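Local coordinates for beta-lactamase (Klebsiella pneumoniae, PDB 6KBY), which probably hydrolyses beta-lactam antibiotics to substituted beta-amino acids as a class C enzyme, and is seen here with adenosine monophosphate bound in its pocket, at residues V19-N30 / Q354-I362; S36-I47 / S234-M245. All coordinates share one frame; numbering follows the deposited sequence.

How the contacts relate
Contact 1 and contact 2 lie on the two faces of one antiparallel sheet, their centres about 18 Å apart. Strand 34-41 is the element between them. Val37 and Val39 turn toward the helices of contact 1, while Ser36, Ala38 and Thr40 turn toward helix 234-244 of contact 2. The layers meet where Ile23 CD1 packs 3.7 Å from Val37 CG2. Ile362 CG2 also lies 4.2 Å from Val39 CG2. Both segments of contact 2 fall between those of contact 1 in sequence. In contact 1 the Gln354 side chain is about 11 Å from that of AMP-binding Ser324, whose OG is hydrogen-bonded to Arg355 NH2. Contact 2 lies away from the annotated sites.

Contact 1: V19-N30 / Q354-I362; sequences VDDLIQPLMQKN and QRVTVAYKI
The N-terminal and C-terminal helices of the class C beta-lactamase fold pack here, nearly antiparallel at 166°, with Leu22 of 19-30 set against Val358, Lys361 and Ile362 of 354-362. The segment axes come within 10.4 Å. Leu22 CD1 lies 3.6 Å from Ile362 CG1, and the two side chains run alongside each other, pointing opposite ways. The same methyl touches Lys361 CB, while Leu22 CD2 lies against Lys361 CD, so the aliphatic part of the lysine covers the leucine. Val358 CG1 is shared by Leu22 CB and Ile23 CD1, both at 4.1 Å. Nearer the sheet, Val19 CG2 meets Ile362 CD1 at 4.0 Å.

The other end of the contact is polar. Asn30 and Gln354 approach from opposite sides and exchange two amide hydrogen bonds. Asn30 ND2 gives to Gln354 OE1 at 2.8 Å, nearly straight at 170°. Gln354 NE2 gives back to Asn30 OD1 at 3.0 Å. The amide planes are twisted 46° apart. Each acceptor lies close to the donor's amide plane, but each donor is tilted from the acceptor's carbonyl plane. The extended Gln354 chain carries its amide across to Asn30. Asn30 ND2 also gives to Leu26 O at 2.9 Å, which helps fix the amide rotation. A water donates to Gln354 OE1 and accepts a weak bond from Lys29 NZ. Gln354 NE2 has a second partner in Ser351 OG.

Strands 34-41 and 340-346 lie beneath the pair. Terminal helices laid side by side on the sheet are characteristic of the serine beta-lactamase fold.

Contact 2: S36-I47 / S234-M245; sequences SVAVTVNGKNYI and SSDLLRYVQANM
Leu238 of helix 234-244 meets the hairpin 36-47 with every atom of its side chain. Leu238 CB lies 4.0 Å from Ala38 CB. CG, anti to the backbone N (chi1 -165°), comes between Ala38 CB and Asn45 OD1. From there the two methyls part. Leu238 CD1 reaches the first strand, 3.8 Å from Thr40 N and close to Ala38 O. Leu238 CD2 lies mainly against the second strand, 3.5 Å from Asn45 OD1, and also touches Ile47 CD1 and, on the first strand, Val39 O. One leucine thus spans both strands.

The polar contacts lie at the two ends. At the helix start, Ser234 OG donates to Ser36 OG at 2.7 Å. Ser36 OG is also bonded to Asn49 OD1, so this buried hydroxyl has two partners. Ile47 CG2 packs beside Ser234 OG, and its CD1 beside Ser235 OG.

Toward the turn, Asn45 ND2 donates to Gln242 OE1 at 3.0 Å in a fairly straight bond. The oxygen lies in the amide plane of Asn45. The donor, however, stands above the carbonyl plane of Gln242, and the two amides are nearly perpendicular at 83°. Gln242 NE2 gives to a water at 3.0 Å, and that water donates to Gly43 O in the type I' turn from Val41 to Lys44. The helix is thereby linked to the turn. Past Leu238, Thr40 CG2 meets Met245 CE tip to tip, 3.9 Å apart.

Strand segment 36-41 runs at 28° to the helix axis, and strand 340-346 continues the sheet beneath Ser234 and Leu237. A helix packed over the edge hairpin of the antiparallel sheet, on the face turned from the terminal helices, belongs to the layered alpha/beta fold of serine beta-lactamases.

Contact 1: V19-N30 / Q354-I362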
loop_
_atom_site.group_PDB
_atom_site.type_symbol
_atom_site.label_atom_id
_atom_site.label_comp_id
_atom_site.label_asym_id
_atom_site.label_seq_id
_atom_site.Cartn_x
_atom_site.Cartn_y
_atom_site.Cartn_z
ATOM N N VAL A 19 8.108 19.415 -9.021
ATOM C CA VAL A 19 7.961 18.004 -9.371
ATOM C C VAL A 19 8.762 17.675 -10.629
ATOM O O VAL A 19 9.547 16.720 -10.646
ATOM C CB VAL A 19 6.473 17.626 -9.501
ATOM C CG1 VAL A 19 6.322 16.166 -9.918
ATOM C CG2 VAL A 19 5.736 17.883 -8.190
ATOM N N ASP A 20 8.593 18.474 -11.692
ATOM C CA ASP A 20 9.343 18.258 -12.931
ATOM C C ASP A 20 10.841 18.185 -12.663
ATOM O O ASP A 20 11.545 17.325 -13.203
ATOM C CB ASP A 20 9.104 19.418 -13.904
ATOM C CG ASP A 20 7.749 19.390 -14.584
ATOM O OD1 ASP A 20 6.980 18.422 -14.436
ATOM O OD2 ASP A 20 7.470 20.371 -15.315
ATOM N N ASP A 21 11.350 19.113 -11.847
ATOM C CA ASP A 21 12.786 19.215 -11.616
ATOM C C ASP A 21 13.351 18.011 -10.884
ATOM O O ASP A 21 14.555 17.753 -10.988
ATOM C CB ASP A 21 13.123 20.490 -10.843
ATOM C CG ASP A 21 12.999 21.746 -11.694
ATOM O OD1 ASP A 21 12.728 21.635 -12.909
ATOM O OD2 ASP A 21 13.169 22.850 -11.135
ATOM N N LEU A 22 12.522 17.290 -10.125
ATOM C CA LEU A 22 12.959 16.061 -9.474
ATOM C C LEU A 22 12.682 14.824 -10.320
ATOM O O LEU A 22 13.503 13.902 -10.354
ATOM C CB LEU A 22 12.273 15.911 -8.114
ATOM C CG LEU A 22 12.709 16.956 -7.091
ATOM C CD1 LEU A 22 11.736 17.022 -5.925
ATOM C CD2 LEU A 22 14.107 16.653 -6.588
ATOM N N ILE A 23 11.537 14.782 -11.000
ATOM C CA ILE A 23 11.131 13.569 -11.706
ATOM C C ILE A 23 11.915 13.379 -12.996
ATOM O O ILE A 23 12.278 12.250 -13.341
ATOM C CB ILE A 23 9.611 13.573 -11.943
ATOM C CG1 ILE A 23 8.870 13.481 -10.604
ATOM C CG2 ILE A 23 9.195 12.446 -12.889
ATOM C CD1 ILE A 23 9.105 12.176 -9.843
ATOM N N GLN A 24 12.171 14.449 -13.751
ATOM C CA GLN A 24 12.893 14.264 -15.011
ATOM C C GLN A 24 14.284 13.683 -14.805
ATOM O O GLN A 24 14.620 12.693 -15.480
ATOM C CB GLN A 24 12.862 15.536 -15.861
ATOM C CG GLN A 24 11.479 15.848 -16.380
ATOM C CD GLN A 24 11.473 17.059 -17.278
ATOM O OE1 GLN A 24 12.255 17.991 -17.082
ATOM N NE2 GLN A 24 10.609 17.047 -18.284
ATOM N N PRO A 25 15.124 14.207 -13.910
ATOM C CA PRO A 25 16.420 13.546 -13.686
ATOM C C PRO A 25 16.283 12.151 -13.102
ATOM O O PRO A 25 17.058 11.256 -13.461
ATOM C CB PRO A 25 17.154 14.516 -12.745
ATOM C CG PRO A 25 16.460 15.843 -12.949
ATOM C CD PRO A 25 15.024 15.478 -13.168
ATOM N N LEU A 26 15.307 11.940 -12.214
ATOM C CA LEU A 26 15.062 10.610 -11.662
ATOM C C LEU A 26 14.801 9.596 -12.772
ATOM O O LEU A 26 15.368 8.493 -12.776
ATOM C CB LEU A 26 13.866 10.678 -10.712
ATOM C CG LEU A 26 13.468 9.361 -10.050
ATOM C CD1 LEU A 26 14.415 9.021 -8.911
ATOM C CD2 LEU A 26 12.030 9.437 -9.560
ATOM N N MET A 27 13.938 9.952 -13.721
ATOM C CA MET A 27 13.606 9.024 -14.795
ATOM C C MET A 27 14.783 8.822 -15.737
ATOM O O MET A 27 15.002 7.710 -16.240
ATOM C CB MET A 27 12.398 9.538 -15.572
ATOM C CG MET A 27 11.125 9.513 -14.759
ATOM S SD MET A 27 9.682 10.154 -15.635
ATOM C CE MET A 27 9.505 8.949 -16.954
ATOM N N GLN A 28 15.542 9.889 -16.003
ATOM C CA GLN A 28 16.705 9.788 -16.873
ATOM C C GLN A 28 17.725 8.817 -16.289
ATOM O O GLN A 28 18.133 7.848 -16.942
ATOM C CB GLN A 28 17.314 11.183 -17.070
ATOM C CG GLN A 28 18.227 11.328 -18.288
ATOM C CD GLN A 28 19.447 10.442 -18.221
ATOM O OE1 GLN A 28 20.220 10.491 -17.260
ATOM N NE2 GLN A 28 19.622 9.616 -19.237
ATOM N N LYS A 29 18.151 9.058 -15.050
ATOM C CA LYS A 29 19.272 8.286 -14.536
ATOM C C LYS A 29 18.883 6.846 -14.231
ATOM O O LYS A 29 19.720 5.950 -14.359
ATOM C CB LYS A 29 19.919 8.977 -13.342
ATOM C CG LYS A 29 19.129 8.947 -12.071
ATOM C CD LYS A 29 19.911 9.714 -11.019
ATOM C CE LYS A 29 19.460 9.385 -9.625
ATOM N NZ LYS A 29 20.272 10.126 -8.617
ATOM N N ASN A 30 17.631 6.596 -13.855
ATOM C CA ASN A 30 17.172 5.244 -13.569
ATOM C C ASN A 30 16.587 4.551 -14.789
ATOM O O ASN A 30 16.200 3.380 -14.692
ATOM C CB ASN A 30 16.136 5.258 -12.441
ATOM C CG ASN A 30 16.738 5.621 -11.105
ATOM O OD1 ASN A 30 17.424 4.811 -10.486
ATOM N ND2 ASN A 30 16.470 6.830 -10.641
ATOM N N GLN A 354 15.190 6.413 -3.257
ATOM C CA GLN A 354 14.916 7.499 -4.191
ATOM C C GLN A 354 13.450 7.913 -4.162
ATOM O O GLN A 354 13.142 9.109 -4.231
ATOM C CB GLN A 354 15.325 7.094 -5.602
ATOM C CG GLN A 354 16.806 6.857 -5.759
ATOM C CD GLN A 354 17.145 6.512 -7.180
ATOM O OE1 GLN A 354 17.331 7.395 -8.012
ATOM N NE2 GLN A 354 17.194 5.225 -7.477
ATOM N N ARG A 355 12.531 6.944 -4.085
ATOM C CA ARG A 355 11.111 7.284 -3.988
ATOM C C ARG A 355 10.861 8.167 -2.777
ATOM O O ARG A 355 10.194 9.207 -2.863
ATOM C CB ARG A 355 10.268 6.013 -3.844
ATOM C CG ARG A 355 10.518 4.970 -4.903
ATOM C CD ARG A 355 9.631 3.752 -4.723
ATOM N NE ARG A 355 10.221 2.599 -5.389
ATOM C CZ ARG A 355 9.727 1.363 -5.327
ATOM N NH1 ARG A 355 8.612 1.118 -4.645
ATOM N NH2 ARG A 355 10.357 0.373 -5.950
ATOM N N VAL A 356 11.389 7.747 -1.629
ATOM C CA VAL A 356 11.148 8.446 -0.376
ATOM C C VAL A 356 11.779 9.832 -0.398
ATOM O O VAL A 356 11.178 10.813 0.055
ATOM C CB VAL A 356 11.702 7.584 0.770
ATOM C CG1 VAL A 356 11.740 8.380 2.055
ATOM C CG2 VAL A 356 10.892 6.295 0.908
ATOM N N THR A 357 13.001 9.930 -0.921
ATOM C CA THR A 357 13.696 11.213 -0.952
ATOM C C THR A 357 12.958 12.219 -1.832
ATOM O O THR A 357 12.768 13.383 -1.455
ATOM C CB THR A 357 15.137 11.005 -1.428
ATOM O OG1 THR A 357 15.835 10.171 -0.495
ATOM C CG2 THR A 357 15.859 12.344 -1.554
ATOM N N VAL A 358 12.539 11.788 -3.023
ATOM C CA VAL A 358 11.797 12.676 -3.912
ATOM C C VAL A 358 10.493 13.125 -3.262
ATOM O O VAL A 358 10.148 14.312 -3.277
ATOM C CB VAL A 358 11.574 11.999 -5.276
ATOM C CG1 VAL A 358 10.561 12.771 -6.098
ATOM C CG2 VAL A 358 12.894 11.888 -6.029
ATOM N N ALA A 359 9.760 12.184 -2.659
ATOM C CA ALA A 359 8.508 12.541 -1.999
ATOM C C ALA A 359 8.743 13.531 -0.862
ATOM O O ALA A 359 7.970 14.479 -0.679
ATOM C CB ALA A 359 7.825 11.282 -1.470
ATOM N N TYR A 360 9.789 13.305 -0.068
ATOM C CA TYR A 360 10.108 14.211 1.028
ATOM C C TYR A 360 10.399 15.614 0.509
ATOM O O TYR A 360 9.907 16.607 1.061
ATOM C CB TYR A 360 11.300 13.645 1.805
ATOM C CG TYR A 360 11.777 14.540 2.922
ATOM C CD1 TYR A 360 11.167 14.519 4.169
ATOM C CD2 TYR A 360 12.838 15.407 2.731
ATOM C CE1 TYR A 360 11.612 15.350 5.197
ATOM C CE2 TYR A 360 13.283 16.234 3.742
ATOM C CZ TYR A 360 12.670 16.202 4.967
ATOM O OH TYR A 360 13.125 17.033 5.968
ATOM N N LYS A 361 11.190 15.716 -0.562
ATOM C CA LYS A 361 11.492 17.027 -1.124
ATOM C C LYS A 361 10.234 17.706 -1.644
ATOM O O LYS A 361 10.051 18.916 -1.456
ATOM C CB LYS A 361 12.534 16.891 -2.226
ATOM C CG LYS A 361 13.914 16.527 -1.713
ATOM C CD LYS A 361 14.837 16.245 -2.882
ATOM C CE LYS A 361 16.257 15.957 -2.442
ATOM N NZ LYS A 361 17.094 15.522 -3.595
ATOM N N ILE A 362 9.361 16.960 -2.314
ATOM C CA ILE A 362 8.143 17.560 -2.849
ATOM C C ILE A 362 7.240 18.050 -1.724
ATOM O O ILE A 362 6.813 19.212 -1.714
ATOM C CB ILE A 362 7.420 16.590 -3.797
ATOM C CG1 ILE A 362 8.257 16.369 -5.053
ATOM C CG2 ILE A 362 6.047 17.144 -4.167
ATOM C CD1 ILE A 362 7.757 15.244 -5.931
HETATM O O HOH W 1 17.608 9.968 -7.191
#

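Contact 2: S36-I47 / S234-M245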
loop_
_atom_site.group_PDB
_atom_site.type_symbol
_atom_site.label_atom_id
_atom_site.label_comp_id
_atom_site.label_asym_id
_atom_site.label_seq_id
_atom_site.Cartn_x
_atom_site.Cartn_y
_atom_site.Cartn_z
ATOM N N SER A 36 3.662 8.678 -13.265
ATOM C CA SER A 36 2.662 9.676 -12.935
ATOM C C SER A 36 2.837 10.037 -11.471
ATOM O O SER A 36 3.026 9.153 -10.622
ATOM C CB SER A 36 1.241 9.188 -13.213
ATOM O OG SER A 36 0.310 10.214 -12.931
ATOM N N VAL A 37 2.796 11.333 -11.190
ATOM C CA VAL A 37 2.897 11.845 -9.835
ATOM C C VAL A 37 1.655 12.671 -9.564
ATOM O O VAL A 37 1.335 13.585 -10.334
ATOM C CB VAL A 37 4.167 12.694 -9.655
ATOM C CG1 VAL A 37 4.229 13.267 -8.245
ATOM C CG2 VAL A 37 5.399 11.867 -9.972
ATOM N N ALA A 38 0.961 12.358 -8.476
ATOM C CA ALA A 38 -0.238 13.072 -8.073
ATOM C C ALA A 38 0.021 13.689 -6.710
ATOM O O ALA A 38 0.515 13.006 -5.802
ATOM C CB ALA A 38 -1.426 12.111 -7.997
ATOM N N VAL A 39 -0.313 14.972 -6.573
ATOM C CA VAL A 39 -0.115 15.724 -5.339
ATOM C C VAL A 39 -1.437 16.367 -4.946
ATOM O O VAL A 39 -2.149 16.910 -5.799
ATOM C CB VAL A 39 0.962 16.819 -5.530
ATOM C CG1 VAL A 39 1.084 17.702 -4.301
ATOM C CG2 VAL A 39 2.306 16.194 -5.878
ATOM N N THR A 40 -1.763 16.319 -3.658
ATOM C CA THR A 40 -2.857 17.112 -3.111
ATOM C C THR A 40 -2.331 18.032 -2.019
ATOM O O THR A 40 -1.513 17.626 -1.186
ATOM C CB THR A 40 -4.020 16.237 -2.594
ATOM O OG1 THR A 40 -5.121 17.078 -2.231
ATOM C CG2 THR A 40 -3.614 15.395 -1.381
ATOM N N VAL A 41 -2.784 19.282 -2.048
ATOM C CA VAL A 41 -2.504 20.252 -0.992
ATOM C C VAL A 41 -3.519 21.376 -1.122
ATOM O O VAL A 41 -3.922 21.737 -2.232
ATOM C CB VAL A 41 -1.043 20.769 -1.044
ATOM C CG1 VAL A 41 -0.733 21.406 -2.394
ATOM C CG2 VAL A 41 -0.780 21.757 0.082
ATOM N N ASN A 42 -3.950 21.920 0.020
ATOM C CA ASN A 42 -4.915 23.019 0.050
ATOM C C ASN A 42 -6.227 22.635 -0.634
ATOM O O ASN A 42 -6.925 23.486 -1.192
ATOM C CB ASN A 42 -4.326 24.306 -0.538
ATOM C CG ASN A 42 -5.125 25.544 -0.167
ATOM O OD1 ASN A 42 -5.693 25.635 0.921
ATOM N ND2 ASN A 42 -5.174 26.507 -1.086
ATOM N N GLY A 43 -6.575 21.353 -0.593
ATOM C CA GLY A 43 -7.791 20.876 -1.220
ATOM C C GLY A 43 -7.739 20.772 -2.727
ATOM O O GLY A 43 -8.766 20.463 -3.342
ATOM N N LYS A 44 -6.583 21.010 -3.335
ATOM C CA LYS A 44 -6.420 21.003 -4.780
ATOM C C LYS A 44 -5.597 19.790 -5.187
ATOM O O LYS A 44 -4.697 19.357 -4.457
ATOM C CB LYS A 44 -5.681 22.258 -5.253
ATOM C CG LYS A 44 -6.179 23.555 -4.644
ATOM C CD LYS A 44 -7.622 23.818 -5.005
ATOM C CE LYS A 44 -8.059 25.196 -4.522
ATOM N NZ LYS A 44 -7.212 26.279 -5.095
ATOM N N ASN A 45 -5.893 19.256 -6.367
ATOM C CA ASN A 45 -5.266 18.036 -6.853
ATOM C C ASN A 45 -4.519 18.322 -8.144
ATOM O O ASN A 45 -5.051 18.983 -9.046
ATOM C CB ASN A 45 -6.319 16.953 -7.079
ATOM C CG ASN A 45 -6.976 16.516 -5.786
ATOM O OD1 ASN A 45 -6.377 16.595 -4.712
ATOM N ND2 ASN A 45 -8.211 16.051 -5.880
ATOM N N TYR A 46 -3.292 17.819 -8.230
ATOM C CA TYR A 46 -2.425 18.051 -9.373
ATOM C C TYR A 46 -1.895 16.709 -9.844
ATOM O O TYR A 46 -1.408 15.916 -9.031
ATOM C CB TYR A 46 -1.260 18.940 -8.952
ATOM C CG TYR A 46 -1.701 20.206 -8.261
ATOM C CD1 TYR A 46 -2.197 21.275 -8.991
ATOM C CD2 TYR A 46 -1.622 20.342 -6.882
ATOM C CE1 TYR A 46 -2.606 22.444 -8.370
ATOM C CE2 TYR A 46 -2.030 21.514 -6.249
ATOM C CZ TYR A 46 -2.522 22.560 -7.004
ATOM O OH TYR A 46 -2.930 23.738 -6.416
ATOM N N ILE A 47 -2.000 16.445 -11.140
ATOM C CA ILE A 47 -1.555 15.186 -11.728
ATOM C C ILE A 47 -0.538 15.516 -12.805
ATOM O O ILE A 47 -0.841 16.290 -13.721
ATOM C CB ILE A 47 -2.726 14.415 -12.367
ATOM C CG1 ILE A 47 -3.936 14.328 -11.431
ATOM C CG2 ILE A 47 -2.247 13.043 -12.851
ATOM C CD1 ILE A 47 -3.777 13.365 -10.303
ATOM N N SER A 234 -2.970 7.038 -10.919
ATOM C CA SER A 234 -2.562 7.991 -9.894
ATOM C C SER A 234 -3.743 8.812 -9.393
ATOM O O SER A 234 -3.794 9.169 -8.212
ATOM C CB SER A 234 -1.462 8.901 -10.431
ATOM O OG SER A 234 -1.947 9.685 -11.503
ATOM N N SER A 235 -4.718 9.097 -10.262
ATOM C CA SER A 235 -5.891 9.853 -9.832
ATOM C C SER A 235 -6.739 9.065 -8.842
ATOM O O SER A 235 -7.223 9.624 -7.850
ATOM C CB SER A 235 -6.712 10.262 -11.050
ATOM O OG SER A 235 -6.002 11.203 -11.838
ATOM N N ASP A 236 -6.947 7.772 -9.100
ATOM C CA ASP A 236 -7.681 6.959 -8.132
ATOM C C ASP A 236 -6.938 6.874 -6.808
ATOM O O ASP A 236 -7.554 6.934 -5.738
ATOM C CB ASP A 236 -7.938 5.551 -8.673
ATOM C CG ASP A 236 -9.266 5.427 -9.404
ATOM O OD1 ASP A 236 -9.832 6.458 -9.835
ATOM O OD2 ASP A 236 -9.734 4.276 -9.568
ATOM N N LEU A 237 -5.615 6.710 -6.853
ATOM C CA LEU A 237 -4.872 6.659 -5.599
ATOM C C LEU A 237 -4.861 8.000 -4.888
ATOM O O LEU A 237 -4.842 8.036 -3.656
ATOM C CB LEU A 237 -3.452 6.156 -5.818
ATOM C CG LEU A 237 -3.342 4.654 -6.041
ATOM C CD1 LEU A 237 -1.899 4.289 -6.370
ATOM C CD2 LEU A 237 -3.835 3.861 -4.832
ATOM N N LEU A 238 -4.876 9.110 -5.626
ATOM C CA LEU A 238 -4.982 10.392 -4.940
ATOM C C LEU A 238 -6.329 10.519 -4.241
ATOM O O LEU A 238 -6.413 11.068 -3.136
ATOM C CB LEU A 238 -4.739 11.554 -5.899
ATOM C CG LEU A 238 -4.469 12.901 -5.214
ATOM C CD1 LEU A 238 -3.160 12.865 -4.428
ATOM C CD2 LEU A 238 -4.462 14.032 -6.229
ATOM N N ARG A 239 -7.394 10.007 -4.862
ATOM C CA ARG A 239 -8.687 9.975 -4.185
ATOM C C ARG A 239 -8.613 9.140 -2.909
ATOM O O ARG A 239 -9.145 9.529 -1.864
ATOM C CB ARG A 239 -9.756 9.431 -5.132
ATOM C CG ARG A 239 -11.142 9.439 -4.528
ATOM C CD ARG A 239 -12.240 9.053 -5.512
ATOM N NE ARG A 239 -13.497 8.902 -4.792
ATOM C CZ ARG A 239 -14.334 9.902 -4.534
ATOM N NH1 ARG A 239 -14.063 11.131 -4.959
ATOM N NH2 ARG A 239 -15.447 9.673 -3.848
ATOM N N TYR A 240 -7.928 7.998 -2.975
ATOM C CA TYR A 240 -7.731 7.146 -1.802
ATOM C C TYR A 240 -6.993 7.898 -0.705
ATOM O O TYR A 240 -7.338 7.789 0.480
ATOM C CB TYR A 240 -6.923 5.933 -2.244
ATOM C CG TYR A 240 -6.647 4.812 -1.266
ATOM C CD1 TYR A 240 -7.672 4.141 -0.607
ATOM C CD2 TYR A 240 -5.349 4.352 -1.098
ATOM C CE1 TYR A 240 -7.404 3.062 0.222
ATOM C CE2 TYR A 240 -5.071 3.283 -0.281
ATOM C CZ TYR A 240 -6.102 2.642 0.377
ATOM O OH TYR A 240 -5.847 1.549 1.179
ATOM N N VAL A 241 -5.970 8.667 -1.082
ATOM C CA VAL A 241 -5.239 9.473 -0.107
ATOM C C VAL A 241 -6.152 10.528 0.513
ATOM O O VAL A 241 -6.177 10.711 1.736
ATOM C CB VAL A 241 -3.991 10.085 -0.768
ATOM C CG1 VAL A 241 -3.377 11.167 0.114
ATOM C CG2 VAL A 241 -2.973 8.993 -1.079
ATOM N N GLN A 242 -6.925 11.233 -0.320
ATOM C CA GLN A 242 -7.858 12.224 0.209
ATOM C C GLN A 242 -8.883 11.588 1.136
ATOM O O GLN A 242 -9.239 12.168 2.170
ATOM C CB GLN A 242 -8.557 12.960 -0.934
ATOM C CG GLN A 242 -7.658 13.888 -1.714
ATOM C CD GLN A 242 -8.446 15.020 -2.328
ATOM O OE1 GLN A 242 -9.127 14.836 -3.337
ATOM N NE2 GLN A 242 -8.389 16.191 -1.705
ATOM N N ALA A 243 -9.398 10.417 0.765
ATOM C CA ALA A 243 -10.358 9.727 1.623
ATOM C C ALA A 243 -9.728 9.370 2.964
ATOM O O ALA A 243 -10.373 9.470 4.020
ATOM C CB ALA A 243 -10.858 8.467 0.916
ATOM N N ASN A 244 -8.462 8.946 2.938
ATOM C CA ASN A 244 -7.709 8.673 4.154
ATOM C C ASN A 244 -7.470 9.920 4.995
ATOM O O ASN A 244 -7.147 9.789 6.179
ATOM C CB ASN A 244 -6.388 7.970 3.823
ATOM C CG ASN A 244 -6.539 6.463 3.766
ATOM O OD1 ASN A 244 -6.599 5.803 4.805
ATOM N ND2 ASN A 244 -6.624 5.907 2.554
ATOM N N MET A 245 -7.641 11.115 4.429
ATOM C CA MET A 245 -7.565 12.359 5.184
ATOM C C MET A 245 -8.932 12.982 5.420
ATOM O O MET A 245 -9.016 14.143 5.836
ATOM C CB MET A 245 -6.608 13.339 4.506
ATOM C CG MET A 245 -5.186 12.804 4.446
ATOM S SD MET A 245 -3.943 14.019 3.960
ATOM C CE MET A 245 -4.313 14.245 2.228
HETATM O O HOH W 2 -10.299 18.446 -2.073
#